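Local coordinates for hypothetical protein APE0525 (Aeropyrum pernix, PDB 2CX0) that is of unknown function but carries a PUA domain, and so probably binds RNA and may take part in translation initiation, at residues R23-L26 against L27-K31; L80-L83 against K84-V88; A174-E177 against L178-V182; R16-S19 against K20-R24; K49-D53 against S54-E58. All coordinates share one frame; numbering follows the deposited sequence.

Contact 1: residues R23-L26 against L27-K31; sequences RRSL and LERLK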
# COMPACT_ATOMS: atom_id res chain seq x y z
N ARG A 23 -7.30 2.61 18.58
CA ARG A 23 -8.20 2.45 17.46
C ARG A 23 -8.72 3.83 17.04
O ARG A 23 -8.84 4.13 15.84
CB ARG A 23 -9.36 1.55 17.86
CG ARG A 23 -10.44 1.41 16.80
CD ARG A 23 -11.74 0.77 17.37
NE ARG A 23 -11.50 -0.64 17.70
CZ ARG A 23 -11.64 -1.64 16.83
NH1 ARG A 23 -12.03 -1.38 15.58
NH2 ARG A 23 -11.36 -2.89 17.18
N ARG A 24 -9.06 4.67 18.01
CA ARG A 24 -9.55 6.02 17.71
C ARG A 24 -8.50 6.81 16.93
O ARG A 24 -8.78 7.44 15.89
CB ARG A 24 -9.90 6.78 19.00
CG ARG A 24 -11.05 6.15 19.71
CD ARG A 24 -11.54 6.80 21.03
NE ARG A 24 -12.86 6.19 21.18
CZ ARG A 24 -14.03 6.79 20.95
NH1 ARG A 24 -15.17 6.12 21.08
NH2 ARG A 24 -14.07 8.09 20.68
N SER A 25 -7.29 6.81 17.46
CA SER A 25 -6.21 7.51 16.81
C SER A 25 -5.99 7.01 15.35
O SER A 25 -5.75 7.80 14.43
CB SER A 25 -4.95 7.29 17.61
OG SER A 25 -3.86 7.78 16.87
N LEU A 26 -6.06 5.70 15.16
CA LEU A 26 -5.86 5.12 13.85
C LEU A 26 -6.89 5.69 12.88
O LEU A 26 -6.54 6.12 11.79
CB LEU A 26 -5.99 3.61 13.90
CG LEU A 26 -5.94 2.93 12.52
CD1 LEU A 26 -4.54 3.16 11.81
CD2 LEU A 26 -6.18 1.45 12.75
N LEU A 27 -8.16 5.69 13.26
CA LEU A 27 -9.20 6.22 12.38
C LEU A 27 -8.92 7.68 12.06
O LEU A 27 -9.07 8.10 10.90
CB LEU A 27 -10.61 6.09 13.01
CG LEU A 27 -10.96 4.61 13.31
CD1 LEU A 27 -12.30 4.55 14.07
CD2 LEU A 27 -11.03 3.75 12.07
N GLU A 28 -8.53 8.46 13.06
CA GLU A 28 -8.24 9.85 12.82
C GLU A 28 -7.05 10.07 11.88
O GLU A 28 -7.04 11.04 11.16
CB GLU A 28 -7.97 10.58 14.12
CG GLU A 28 -9.23 10.81 14.90
CD GLU A 28 -8.98 10.95 16.40
OE1 GLU A 28 -7.81 11.23 16.80
OE2 GLU A 28 -9.98 10.80 17.16
N ARG A 29 -6.05 9.18 11.94
CA ARG A 29 -4.85 9.31 11.11
C ARG A 29 -5.12 8.93 9.66
O ARG A 29 -4.40 9.37 8.74
CB ARG A 29 -3.74 8.43 11.70
CG ARG A 29 -3.09 9.08 12.98
CD ARG A 29 -2.05 8.09 13.54
NE ARG A 29 -0.85 8.06 12.73
CZ ARG A 29 0.17 7.25 12.97
NH1 ARG A 29 0.09 6.40 13.97
NH2 ARG A 29 1.32 7.35 12.25
N LEU A 30 -6.17 8.14 9.47
CA LEU A 30 -6.56 7.70 8.14
C LEU A 30 -7.54 8.68 7.47
O LEU A 30 -7.51 8.88 6.24
CB LEU A 30 -7.25 6.30 8.22
CG LEU A 30 -6.45 5.05 8.70
CD1 LEU A 30 -7.41 3.83 8.87
CD2 LEU A 30 -5.39 4.71 7.65
N LYS A 31 -8.40 9.32 8.25
CA LYS A 31 -9.42 10.12 7.59
C LYS A 31 -8.99 11.18 6.58
O LYS A 31 -9.60 11.32 5.52
CB LYS A 31 -10.34 10.72 8.63
CG LYS A 31 -11.29 9.64 9.21
CD LYS A 31 -12.09 10.24 10.36
CE LYS A 31 -12.84 9.19 11.17
NZ LYS A 31 -13.52 9.79 12.39
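Leu-26 and Leu-30 meet one turn apart on the buried side of helix 20-30. CG of Leu-26 lies 4.0 Å from CD1 of Leu-30, and the two branched ends cross obliquely. In Leu-26, CG stands opposite the backbone N (chi1 174°), which sends its branches along the helix to meet Leu-30.

A second packing contact runs on another side of the helix. CD of Arg-29 passes 3.8 Å from OG of Ser-25. The guanidinium goes further, with NH2 bonded to the carbonyl of Gly-74 and paired with Glu-70.

Charge adds little between the segments. Glu-28 lays its chain beside the carbonyl of Arg-24, with CG 3.5 Å from that O. Its OE2 stays 6.0 Å from Arg-24 NH2.

The first backbone bonds are straight. Leu-27 N donates to Arg-23 O at 3.1 Å (167°), and Glu-28 N to Arg-24 O at 3.0 Å (164°). Toward the helix end they bend more, from Arg-29 N to Ser-25 O and from Leu-30 N to Leu-26 O. Arg-29 N also bonds Leu-26 O weakly.

Leu-26 rests on Leu-45 and Ile-76, and Leu-30 on Ile-76 and Phe-39. This is the pattern of an amphipathic helix packed on a beta-sheet.

Contact 2: residues L80-L83 against K84-V88; sequences LQCL and KAFGV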
# COMPACT_ATOMS: atom_id res chain seq x y z
N LEU A 80 -0.46 -4.36 0.05
CA LEU A 80 -1.20 -4.84 -1.14
C LEU A 80 -2.25 -5.86 -0.69
O LEU A 80 -3.30 -6.01 -1.34
CB LEU A 80 -0.25 -5.49 -2.17
CG LEU A 80 0.70 -4.44 -2.79
CD1 LEU A 80 1.44 -5.19 -3.90
CD2 LEU A 80 -0.06 -3.23 -3.43
N GLN A 81 -1.96 -6.61 0.40
CA GLN A 81 -2.95 -7.58 0.94
C GLN A 81 -4.24 -6.83 1.38
O GLN A 81 -5.35 -7.34 1.19
CB GLN A 81 -2.37 -8.36 2.16
CG GLN A 81 -1.26 -9.39 1.76
CD GLN A 81 0.11 -8.78 1.46
OE1 GLN A 81 0.32 -7.56 1.66
NE2 GLN A 81 1.06 -9.63 1.01
N CYS A 82 -4.07 -5.63 1.94
CA CYS A 82 -5.20 -4.81 2.34
C CYS A 82 -6.03 -4.45 1.09
O CYS A 82 -7.30 -4.47 1.05
CB CYS A 82 -4.70 -3.53 3.02
SG CYS A 82 -6.04 -2.36 3.43
N LEU A 83 -5.33 -4.14 0.01
CA LEU A 83 -6.10 -3.77 -1.21
C LEU A 83 -6.88 -4.98 -1.78
O LEU A 83 -7.95 -4.84 -2.37
CB LEU A 83 -5.18 -3.20 -2.28
CG LEU A 83 -4.41 -1.95 -1.81
CD1 LEU A 83 -3.66 -1.38 -3.05
CD2 LEU A 83 -5.31 -0.85 -1.14
N LYS A 84 -6.33 -6.17 -1.57
CA LYS A 84 -7.00 -7.37 -2.02
C LYS A 84 -8.29 -7.69 -1.19
O LYS A 84 -9.38 -7.94 -1.73
CB LYS A 84 -6.01 -8.54 -1.96
CG LYS A 84 -6.61 -9.84 -2.49
CD LYS A 84 -5.51 -10.90 -2.73
CE LYS A 84 -6.09 -12.25 -3.19
NZ LYS A 84 -5.00 -13.30 -3.34
N ALA A 85 -8.17 -7.55 0.09
CA ALA A 85 -9.26 -7.83 0.95
C ALA A 85 -10.33 -6.72 0.93
O ALA A 85 -11.52 -7.03 1.00
CB ALA A 85 -8.70 -8.09 2.42
N PHE A 86 -9.93 -5.45 0.76
CA PHE A 86 -10.88 -4.34 0.83
C PHE A 86 -11.08 -3.54 -0.45
O PHE A 86 -11.89 -2.64 -0.47
CB PHE A 86 -10.42 -3.39 1.96
CG PHE A 86 -10.52 -3.99 3.33
CD1 PHE A 86 -11.77 -4.14 3.95
CD2 PHE A 86 -9.38 -4.48 3.99
CE1 PHE A 86 -11.87 -4.76 5.20
CE2 PHE A 86 -9.49 -5.10 5.23
CZ PHE A 86 -10.75 -5.24 5.83
N GLY A 87 -10.31 -3.84 -1.51
CA GLY A 87 -10.51 -3.13 -2.76
C GLY A 87 -9.69 -1.86 -2.79
O GLY A 87 -8.90 -1.61 -1.84
N VAL A 88 -9.91 -1.05 -3.83
CA VAL A 88 -9.14 0.19 -3.97
C VAL A 88 -10.01 1.40 -4.04
O VAL A 88 -9.51 2.55 -4.14
CB VAL A 88 -8.30 0.15 -5.27
CG1 VAL A 88 -7.22 -0.91 -5.10
CG2 VAL A 88 -9.22 -0.19 -6.52
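Leu-83 and Gly-87 form the C-terminal end of helix 80-86, where a glycine with positive phi (88°) turns the chain out of the helix. A side chain at Gly-87 would press on the carbonyl O of Phe-86, so a residue without one suits this backbone. Gly-87 N donates to Leu-83 O at 2.7 Å. The donor stands above the carbonyl plane, 42° out of it, and does not use a lone pair. The carbonyl of Gly-87 turns back, and its O lies 3.6 Å from Leu-83 CA in a C-H...O contact. One residue earlier, Phe-86 N bonds Cys-82 O at 2.8 Å.

Two side-chain pairs add to this. SG of Cys-82 sits beside the Phe-86 ring, 4.0 Å from CD2. The sulfur is 5.2 Å from the ring centroid and approaches obliquely, 67° off the normal. Cys-82 O is at the edge of the same ring, near its plane. On another side, Leu-83 and Val-88 cross at about a right angle, with CD1 of Leu-83 4.1 Å from CG1 of Val-88. This apolar touch carries the packing past the end of the helix.

The helix lies between two sheets. Leu-80 and Leu-83 pack on Pro-139 and Val-142 of strand 138-145, while Cys-82 and Phe-86 face Cys-67 of strand 65-70. Gln-81 reaches across to helix 174-183, where its NE2 bonds Gln-180 OE1.

Contact 3: residues A174-E177 against L178-V182; sequences ALWE and LAQEV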
# COMPACT_ATOMS: atom_id res chain seq x y z
N ALA A 174 10.13 -6.91 0.83
CA ALA A 174 10.25 -7.60 2.09
C ALA A 174 8.97 -7.55 2.92
O ALA A 174 8.56 -8.59 3.49
CB ALA A 174 11.41 -7.03 2.87
N LEU A 175 8.34 -6.37 2.99
CA LEU A 175 7.10 -6.26 3.75
C LEU A 175 6.00 -7.13 3.09
O LEU A 175 5.21 -7.79 3.81
CB LEU A 175 6.62 -4.79 3.84
CG LEU A 175 5.20 -4.53 4.39
CD1 LEU A 175 5.11 -4.96 5.87
CD2 LEU A 175 4.87 -3.08 4.31
N TRP A 176 5.99 -7.15 1.74
CA TRP A 176 4.98 -7.93 1.02
C TRP A 176 5.13 -9.42 1.39
O TRP A 176 4.12 -10.10 1.69
CB TRP A 176 5.17 -7.78 -0.49
CG TRP A 176 4.03 -8.40 -1.22
CD1 TRP A 176 2.81 -7.85 -1.45
CD2 TRP A 176 3.97 -9.73 -1.71
NE1 TRP A 176 1.97 -8.77 -2.04
CE2 TRP A 176 2.66 -9.93 -2.22
CE3 TRP A 176 4.90 -10.78 -1.78
CZ2 TRP A 176 2.25 -11.15 -2.80
CZ3 TRP A 176 4.50 -12.00 -2.36
CH2 TRP A 176 3.19 -12.17 -2.86
N GLU A 177 6.37 -9.91 1.43
CA GLU A 177 6.59 -11.33 1.71
C GLU A 177 6.21 -11.66 3.15
O GLU A 177 5.59 -12.66 3.41
CB GLU A 177 8.06 -11.75 1.44
CG GLU A 177 8.45 -11.70 -0.05
CD GLU A 177 7.74 -12.73 -0.94
OE1 GLU A 177 6.99 -13.62 -0.48
OE2 GLU A 177 7.94 -12.65 -2.16
N LEU A 178 6.62 -10.80 4.06
CA LEU A 178 6.27 -10.99 5.44
C LEU A 178 4.72 -10.99 5.60
O LEU A 178 4.14 -11.86 6.30
CB LEU A 178 6.91 -9.87 6.26
CG LEU A 178 6.36 -9.85 7.70
CD1 LEU A 178 6.73 -11.17 8.44
CD2 LEU A 178 6.99 -8.63 8.42
N ALA A 179 4.06 -10.04 4.95
CA ALA A 179 2.59 -9.91 5.06
C ALA A 179 1.88 -11.13 4.48
O ALA A 179 0.90 -11.59 5.08
CB ALA A 179 2.06 -8.65 4.39
N GLN A 180 2.40 -11.66 3.37
CA GLN A 180 1.83 -12.86 2.76
C GLN A 180 1.83 -14.03 3.75
O GLN A 180 0.86 -14.79 3.83
CB GLN A 180 2.67 -13.32 1.57
CG GLN A 180 2.31 -12.73 0.29
CD GLN A 180 0.87 -12.98 -0.04
OE1 GLN A 180 0.02 -12.19 0.36
NE2 GLN A 180 0.57 -14.09 -0.75
N GLU A 181 2.90 -14.15 4.53
CA GLU A 181 3.01 -15.24 5.48
C GLU A 181 2.17 -14.99 6.72
O GLU A 181 1.64 -15.94 7.28
CB GLU A 181 4.50 -15.45 5.85
CG GLU A 181 4.82 -16.82 6.40
CD GLU A 181 4.45 -17.95 5.44
OE1 GLU A 181 4.45 -17.79 4.19
OE2 GLU A 181 4.18 -19.03 5.95
N VAL A 182 2.06 -13.73 7.16
CA VAL A 182 1.24 -13.41 8.34
C VAL A 182 -0.21 -13.80 7.99
O VAL A 182 -0.91 -14.42 8.82
CB VAL A 182 1.30 -11.88 8.72
CG1 VAL A 182 0.22 -11.54 9.77
CG2 VAL A 182 2.67 -11.54 9.36
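Trp-176 and Gln-180 form a CH-pi contact along helix 174-183. CG of Gln-180 stands over one face of the six-membered ring, 3.4 Å from its centroid and 14° off the normal. The closest ring atom to that CG is CH2, at 3.3 Å. The amide beyond it stays flat against the indole, with planes 17° apart and Gln-180 CD 3.6 Å from Trp-176 CZ2. A bend at chi2 (-57°) of Gln-180 folds the amide over the ring. At the ring edge, in plane, lies CD of Glu-177, whose OE1 makes a long, weak ion pair with Arg-6.

The backbone bonds are those of a regular helix. Leu-178 N donates to Ala-174 O at 3.0 Å, Ala-179 N to Leu-175 O at 2.8 Å, and Gln-180 N to Trp-176 O at 2.9 Å. The bond from Glu-181 N to Glu-177 O is longer, at 3.3 Å.

The amide also has a polar partner, since Gln-180 OE1 accepts from Gln-81 NE2. Gln-180 therefore uses both its characters. Its CG methylene packs on the indole, and its amide oxygen binds another helix. The two contacts together probably hold the glutamine in one rotation.

Contact 4: residues R16-S19 against K20-R24; sequences RALS and KKERR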
# COMPACT_ATOMS: atom_id res chain seq x y z
N ARG A 16 -0.79 -8.05 19.78
CA ARG A 16 -1.63 -7.57 20.89
C ARG A 16 -2.79 -6.80 20.27
O ARG A 16 -2.74 -6.35 19.14
CB ARG A 16 -0.87 -6.66 21.87
CG ARG A 16 -0.46 -5.34 21.31
CD ARG A 16 0.14 -4.47 22.39
NE ARG A 16 0.57 -3.14 21.92
CZ ARG A 16 -0.25 -2.13 21.66
NH1 ARG A 16 -1.57 -2.27 21.79
NH2 ARG A 16 0.25 -0.95 21.33
N ALA A 17 -3.86 -6.67 21.04
CA ALA A 17 -5.05 -5.95 20.59
C ALA A 17 -4.72 -4.49 20.66
O ALA A 17 -3.83 -4.10 21.43
CB ALA A 17 -6.26 -6.31 21.49
N LEU A 18 -5.30 -3.68 19.77
CA LEU A 18 -5.07 -2.24 19.84
C LEU A 18 -5.99 -1.77 20.95
O LEU A 18 -7.09 -2.30 21.11
CB LEU A 18 -5.53 -1.49 18.56
CG LEU A 18 -4.47 -1.06 17.55
CD1 LEU A 18 -3.63 -2.22 17.18
CD2 LEU A 18 -5.16 -0.45 16.32
N SER A 19 -5.55 -0.78 21.69
CA SER A 19 -6.37 -0.20 22.76
C SER A 19 -7.48 0.61 22.13
O SER A 19 -7.43 0.96 20.93
CB SER A 19 -5.54 0.73 23.64
OG SER A 19 -5.13 1.89 22.93
N LYS A 20 -8.49 0.97 22.92
CA LYS A 20 -9.57 1.78 22.39
C LYS A 20 -9.00 3.15 21.96
O LYS A 20 -9.36 3.67 20.92
CB LYS A 20 -10.66 1.97 23.46
CG LYS A 20 -11.86 2.76 22.95
CD LYS A 20 -12.96 2.88 23.98
CE LYS A 20 -14.11 3.82 23.51
NZ LYS A 20 -15.28 3.83 24.46
N LYS A 21 -8.05 3.71 22.70
CA LYS A 21 -7.49 5.00 22.28
C LYS A 21 -6.71 4.82 20.95
O LYS A 21 -6.74 5.68 20.09
CB LYS A 21 -6.53 5.54 23.33
CG LYS A 21 -5.91 6.90 22.98
CD LYS A 21 -4.96 7.38 24.11
CE LYS A 21 -4.25 8.68 23.73
NZ LYS A 21 -3.28 9.14 24.77
N GLU A 22 -6.00 3.70 20.82
CA GLU A 22 -5.23 3.43 19.62
C GLU A 22 -6.16 3.25 18.41
O GLU A 22 -5.83 3.67 17.32
CB GLU A 22 -4.34 2.17 19.80
CG GLU A 22 -3.18 2.36 20.75
CD GLU A 22 -2.34 1.08 20.94
OE1 GLU A 22 -2.92 0.02 21.27
OE2 GLU A 22 -1.10 1.15 20.75
N ARG A 23 -7.30 2.61 18.58
CA ARG A 23 -8.20 2.45 17.46
C ARG A 23 -8.72 3.83 17.04
O ARG A 23 -8.84 4.13 15.84
CB ARG A 23 -9.36 1.55 17.86
CG ARG A 23 -10.44 1.41 16.80
CD ARG A 23 -11.74 0.77 17.37
NE ARG A 23 -11.50 -0.64 17.70
CZ ARG A 23 -11.64 -1.64 16.83
NH1 ARG A 23 -12.03 -1.38 15.58
NH2 ARG A 23 -11.36 -2.89 17.18
N ARG A 24 -9.06 4.67 18.01
CA ARG A 24 -9.55 6.02 17.71
C ARG A 24 -8.50 6.81 16.93
O ARG A 24 -8.78 7.44 15.89
CB ARG A 24 -9.90 6.78 19.00
CG ARG A 24 -11.05 6.15 19.71
CD ARG A 24 -11.54 6.80 21.03
NE ARG A 24 -12.86 6.19 21.18
CZ ARG A 24 -14.03 6.79 20.95
NH1 ARG A 24 -15.17 6.12 21.08
NH2 ARG A 24 -14.07 8.09 20.68
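Glu-22 closes a capping box with Ser-19 and also takes an end-on, two-pronged grip from Arg-16. NH1 of Arg-16 donates to Glu-22 OE1 at 2.7 Å, and NH2 of Arg-16 to Glu-22 OE2 at 2.6 Å. Both carboxylate oxygens use their syn lone pairs. The two flat groups are nearly coplanar, 5° apart.

OE1 of Glu-22 has a second donor. Ser-19 N reaches the anti lone pair of Glu-22 OE1 at 2.8 Å, almost straight. In return, Glu-22 N donates to Ser-19 OG at 2.9 Å, which makes Ser-19 the N-cap of helix 20-30. Ser-19 OG sits between its own N and carbonyl carbon (chi1 67°), within reach of that amide. Arg-23 N bonds Ser-19 O at 2.9 Å and starts the regular helix bonding. Leu-18 packs on the stem of the glutamate, with its CG 3.9 Å from Glu-22 CB.

With an alanine in place of Glu-22, Arg-16 would probably lose its charged mate and Ser-19 N its acceptor, and the guanidinium could turn more freely.

The guanidinium of Arg-16 and the N-H of Ser-19 both point at this carboxylate, at the positive end of the helix dipole, which probably favours its ionised form.

Contact 5: residues K49-D53 against S54-E58; sequences KARTD and SGEYE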
# COMPACT_ATOMS: atom_id res chain seq x y z
N LYS A 49 4.07 -7.28 15.69
CA LYS A 49 5.47 -6.85 15.56
C LYS A 49 6.27 -8.10 15.17
O LYS A 49 6.17 -9.14 15.84
CB LYS A 49 6.00 -6.34 16.88
CG LYS A 49 5.62 -4.91 17.18
CD LYS A 49 6.42 -4.37 18.37
CE LYS A 49 5.65 -4.50 19.68
NZ LYS A 49 6.53 -4.20 20.90
N ALA A 50 7.07 -8.02 14.10
CA ALA A 50 7.81 -9.20 13.68
C ALA A 50 9.28 -8.84 13.64
O ALA A 50 9.66 -7.80 13.05
CB ALA A 50 7.37 -9.61 12.26
N ARG A 51 10.11 -9.68 14.25
CA ARG A 51 11.53 -9.44 14.22
C ARG A 51 12.20 -10.50 13.38
O ARG A 51 12.01 -11.67 13.63
CB ARG A 51 12.13 -9.43 15.61
CG ARG A 51 13.64 -9.12 15.62
CD ARG A 51 14.17 -8.87 17.08
NE ARG A 51 13.93 -10.04 17.93
CZ ARG A 51 14.64 -11.17 17.89
NH1 ARG A 51 15.66 -11.30 17.06
NH2 ARG A 51 14.28 -12.19 18.65
N THR A 52 12.96 -10.07 12.37
CA THR A 52 13.66 -10.97 11.45
C THR A 52 15.15 -10.69 11.60
O THR A 52 15.53 -9.87 12.46
CB THR A 52 13.37 -10.61 10.01
OG1 THR A 52 13.88 -9.28 9.77
CG2 THR A 52 11.88 -10.66 9.71
N ASP A 53 15.97 -11.34 10.76
CA ASP A 53 17.44 -11.15 10.69
C ASP A 53 17.93 -9.69 10.66
O ASP A 53 18.87 -9.29 11.33
CB ASP A 53 17.98 -11.73 9.39
CG ASP A 53 18.47 -13.11 9.54
OD1 ASP A 53 18.53 -13.56 10.71
OD2 ASP A 53 18.81 -13.74 8.49
N SER A 54 17.33 -8.92 9.78
CA SER A 54 17.77 -7.55 9.60
C SER A 54 17.10 -6.55 10.51
O SER A 54 17.70 -5.53 10.85
CB SER A 54 17.59 -7.14 8.11
OG SER A 54 16.21 -7.14 7.73
N GLY A 55 15.89 -6.84 10.96
CA GLY A 55 15.24 -5.84 11.76
C GLY A 55 13.80 -6.09 12.12
O GLY A 55 13.34 -7.25 12.17
N GLU A 56 13.07 -4.99 12.37
CA GLU A 56 11.71 -5.11 12.86
C GLU A 56 10.63 -4.52 11.96
O GLU A 56 10.87 -3.51 11.31
CB GLU A 56 11.65 -4.46 14.26
CG GLU A 56 12.48 -5.24 15.29
CD GLU A 56 11.85 -5.26 16.69
OE1 GLU A 56 10.59 -5.34 16.79
OE2 GLU A 56 12.63 -5.23 17.67
N TYR A 57 9.49 -5.19 11.88
CA TYR A 57 8.34 -4.73 11.08
C TYR A 57 7.15 -4.65 12.03
O TYR A 57 7.00 -5.49 12.92
CB TYR A 57 7.98 -5.75 9.97
CG TYR A 57 9.10 -6.04 8.99
CD1 TYR A 57 10.22 -6.83 9.38
CD2 TYR A 57 9.05 -5.54 7.71
CE1 TYR A 57 11.26 -7.08 8.49
CE2 TYR A 57 10.08 -5.78 6.80
CZ TYR A 57 11.18 -6.55 7.20
OH TYR A 57 12.17 -6.76 6.27
N GLU A 58 6.29 -3.67 11.83
CA GLU A 58 5.07 -3.58 12.67
C GLU A 58 3.95 -3.43 11.68
O GLU A 58 4.01 -2.58 10.78
CB GLU A 58 5.10 -2.35 13.56
CG GLU A 58 5.94 -2.57 14.77
CD GLU A 58 5.81 -1.43 15.76
OE1 GLU A 58 4.70 -0.86 15.89
OE2 GLU A 58 6.83 -1.13 16.42
O HOH W 1 14.09 -8.55 6.74
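Ser-54 meets Thr-52 and Tyr-57 through one water molecule. That water is 2.7 Å from Ser-54 OG, 3.1 Å from Thr-52 OG1 and 2.7 Å from Tyr-57 OH, and it lies in the plane of the tyrosine ring at its edge. Three hydroxyls therefore share it.

Gly-55 comes next. Its O accepts from Thr-52 N at 2.9 Å, in a nearly straight bond that closes the turn through Asp-53 and Ser-54. Here strands 45-51 and 56-62 join as a beta hairpin, running antiparallel with an angle of 163° between their directions.

Glu-56 pairs with Arg-51 at a non-hydrogen-bonded site. The two side chains cross on the same face. OE2 of Glu-56 is 4.0 Å from CD of Arg-51, and the charged ends do not touch.

Tyr-57 faces Ala-50 in a hydrogen-bonded pair, with backbone bonds in both directions, and lies on the opposite face from Glu-56. CG stands anti to the carbonyl carbon (chi1 -59°). This lays the ring along the strand, its edge to Thr-52, whose OG1 is 3.7 Å from Tyr-57 CE1. The ring and Ala-50 both pack on Leu-178 of helix 174-183.

Glu-58 lies alongside Lys-49, pointing the same way, and their CG atoms are 3.4 Å apart. Shortening Lys-49 to an alanine is likely to leave the stem of Glu-58 without this neighbour and freer to turn. Lys-49 NZ stays 5.4 Å from Glu-58 OE2, and makes a long, weak ion pair with Glu-14 on strand 9-17.

How the contacts relate
Along the chain the order is contact 4, contact 1, contact 5, contact 2, contact 3. Contacts 4 and 1 share Arg-23 and Arg-24 and follow each other along helix 20-30, with centres about 10 Å apart. Contact 4 leads from strand 9-17 into that helix. Contact 5 is a hairpin in the same antiparallel sheet, its centre about 21 Å from that of contact 4. Contact 3 packs on that hairpin through Leu-178 and Tyr-57, with centres about 11 Å apart. It also meets contact 2 through Gln-180 and Gln-81, about 14 Å between centres. The C-terminal helix thus returns to the N-terminal sheet, and helix 80-86 joins that sheet to the second one.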